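Local coordinates for protein nigritoxine (Vibrio nigripulchritudo, PDB 5M41) that acts as a bacterial toxin against crustaceans and insects, at residues Leu244-Ser249 with Ser373-Glu378. Sequence-based numbering, arbitrary orientation.
Sequences LRAIQS and SRDLIE
Arg374 NH2 donates to Arg245 O (2.9 Å), joining the first turn of helix 373-382 to the C-terminal end of helix 240-245, whose chain leaves through a type I beta turn from Ala246 to Ser249. The bond is bent, with an N-H...O angle of 141°, and the donor lies somewhat off the carbonyl plane. A water bridges the same junction: it donates to Arg245 O and to Asp375 OD2 and accepts from Gln248 N (2.8 Å), so Arg245 O takes two donors. Asp375 OD2 also receives Ser372 N, just ahead of its own helix, while Arg374 NH1 reaches Gly19 O near the N-terminus. Farther out, a salt bridge whose hydrogen bond is long and weak joins Arg245 NH2 to Glu378 OE2 (3.5 Å), which lies in the guanidinium plane at its edge. The two arginine side chains cross nearly at right angles, their planes 37° apart, with Arg374 NH1 3.1 Å above the plane of the Arg245 guanidinium, offset toward its rim; Glu378 probably eases this meeting of like charges. A bend at chi3 (58°) in Arg245 turns its NH2 onto Arg374 CD (3.3 Å). At the turn, Ser249 CB packs against Asp375 CG (3.5 Å), while Ser249 OG donates to Ala246 O on a lone pair in the carbonyl plane (2.8 Å).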
loop_
_atom_site.group_PDB
_atom_site.type_symbol
_atom_site.label_atom_id
_atom_site.label_comp_id
_atom_site.label_asym_id
_atom_site.label_seq_id
_atom_site.Cartn_x
_atom_site.Cartn_y
_atom_site.Cartn_z
ATOM N N LEU A 244 6.978 -0.807 25.794
ATOM C CA LEU A 244 7.971 -1.801 25.342
ATOM C C LEU A 244 7.312 -2.889 24.524
ATOM O O LEU A 244 7.885 -3.361 23.522
ATOM C CB LEU A 244 8.762 -2.424 26.504
ATOM C CG LEU A 244 9.643 -1.516 27.372
ATOM C CD1 LEU A 244 10.616 -2.364 28.164
ATOM C CD2 LEU A 244 10.460 -0.508 26.575
ATOM N N ARG A 245 6.113 -3.300 24.931
ATOM C CA ARG A 245 5.384 -4.299 24.168
ATOM C C ARG A 245 5.079 -3.797 22.744
ATOM O O ARG A 245 5.083 -4.579 21.801
ATOM C CB ARG A 245 4.085 -4.696 24.885
ATOM C CG ARG A 245 4.328 -5.520 26.142
ATOM C CD ARG A 245 3.024 -5.789 26.875
ATOM N NE ARG A 245 2.061 -6.491 26.029
ATOM C CZ ARG A 245 1.981 -7.808 25.913
ATOM N NH1 ARG A 245 2.800 -8.602 26.597
ATOM N NH2 ARG A 245 1.056 -8.328 25.119
ATOM N N ALA A 246 4.847 -2.495 22.608
ATOM C CA ALA A 246 4.429 -1.886 21.333
ATOM C C ALA A 246 5.574 -1.196 20.573
ATOM O O ALA A 246 5.328 -0.412 19.655
ATOM C CB ALA A 246 3.273 -0.899 21.581
ATOM N N ILE A 247 6.814 -1.475 20.968
ATOM C CA ILE A 247 8.010 -0.840 20.370
ATOM C C ILE A 247 8.096 -0.945 18.833
ATOM O O ILE A 247 8.586 -0.038 18.181
ATOM C CB ILE A 247 9.336 -1.331 21.050
ATOM C CG1 ILE A 247 10.554 -0.581 20.526
ATOM C CG2 ILE A 247 9.626 -2.791 20.762
ATOM C CD1 ILE A 247 10.660 0.839 21.020
ATOM N N GLN A 248 7.629 -2.048 18.259
ATOM C CA GLN A 248 7.619 -2.186 16.793
ATOM C C GLN A 248 6.212 -1.979 16.195
ATOM O O GLN A 248 5.949 -2.388 15.075
ATOM C CB GLN A 248 8.207 -3.549 16.392
ATOM C CG GLN A 248 9.678 -3.666 16.781
ATOM C CD GLN A 248 10.339 -4.926 16.229
ATOM O OE1 GLN A 248 9.808 -6.006 16.360
ATOM N NE2 GLN A 248 11.517 -4.774 15.634
ATOM N N SER A 249 5.307 -1.356 16.944
ATOM C CA SER A 249 3.944 -1.159 16.437
ATOM C C SER A 249 3.896 0.077 15.530
ATOM O O SER A 249 4.797 0.928 15.580
ATOM C CB SER A 249 2.926 -1.053 17.586
ATOM O OG SER A 249 3.061 0.194 18.221
ATOM N N SER A 373 2.812 -9.132 14.721
ATOM C CA SER A 373 1.445 -9.620 14.561
ATOM C C SER A 373 0.568 -9.272 15.769
ATOM O O SER A 373 -0.585 -8.844 15.603
ATOM C CB SER A 373 1.383 -11.111 14.233
ATOM O OG SER A 373 2.073 -11.868 15.177
ATOM N N ARG A 374 1.127 -9.387 16.973
ATOM C CA ARG A 374 0.393 -9.007 18.165
ATOM C C ARG A 374 0.010 -7.521 18.158
ATOM O O ARG A 374 -1.086 -7.186 18.588
ATOM C CB ARG A 374 1.174 -9.348 19.433
ATOM C CG ARG A 374 0.507 -8.804 20.685
ATOM C CD ARG A 374 1.406 -8.897 21.918
ATOM N NE ARG A 374 2.582 -8.021 21.850
ATOM C CZ ARG A 374 3.690 -8.232 22.559
ATOM N NH1 ARG A 374 3.753 -9.278 23.354
ATOM N NH2 ARG A 374 4.729 -7.417 22.464
ATOM N N ASP A 375 0.906 -6.650 17.685
ATOM C CA ASP A 375 0.612 -5.216 17.569
ATOM C C ASP A 375 -0.561 -4.967 16.633
ATOM O O ASP A 375 -1.385 -4.097 16.889
ATOM C CB ASP A 375 1.810 -4.429 17.018
ATOM C CG ASP A 375 3.039 -4.497 17.919
ATOM O OD1 ASP A 375 2.888 -4.629 19.147
ATOM O OD2 ASP A 375 4.169 -4.380 17.384
ATOM N N LEU A 376 -0.624 -5.715 15.530
ATOM C CA LEU A 376 -1.736 -5.561 14.604
ATOM C C LEU A 376 -3.075 -5.988 15.238
ATOM O O LEU A 376 -4.079 -5.289 15.061
ATOM C CB LEU A 376 -1.460 -6.275 13.276
ATOM C CG LEU A 376 -0.752 -5.347 12.268
ATOM C CD1 LEU A 376 0.504 -4.666 12.813
ATOM C CD2 LEU A 376 -0.486 -6.016 10.936
ATOM N N ILE A 377 -3.090 -7.106 15.973
ATOM C CA ILE A 377 -4.326 -7.549 16.654
ATOM C C ILE A 377 -4.755 -6.454 17.636
ATOM O O ILE A 377 -5.897 -5.996 17.612
ATOM C CB ILE A 377 -4.130 -8.891 17.417
ATOM C CG1 ILE A 377 -3.878 -10.050 16.445
ATOM C CG2 ILE A 377 -5.325 -9.214 18.318
ATOM C CD1 ILE A 377 -4.912 -10.196 15.347
ATOM N N GLU A 378 -3.819 -6.004 18.467
ATOM C CA GLU A 378 -4.131 -4.982 19.465
ATOM C C GLU A 378 -4.592 -3.700 18.786
ATOM O O GLU A 378 -5.545 -3.083 19.227
ATOM C CB GLU A 378 -2.947 -4.735 20.396
ATOM C CG GLU A 378 -2.719 -5.895 21.366
ATOM C CD GLU A 378 -1.456 -5.762 22.221
ATOM O OE1 GLU A 378 -0.844 -4.667 22.257
ATOM O OE2 GLU A 378 -1.076 -6.762 22.881
HETATM O O HOH W 1 5.997 -4.127 19.095
#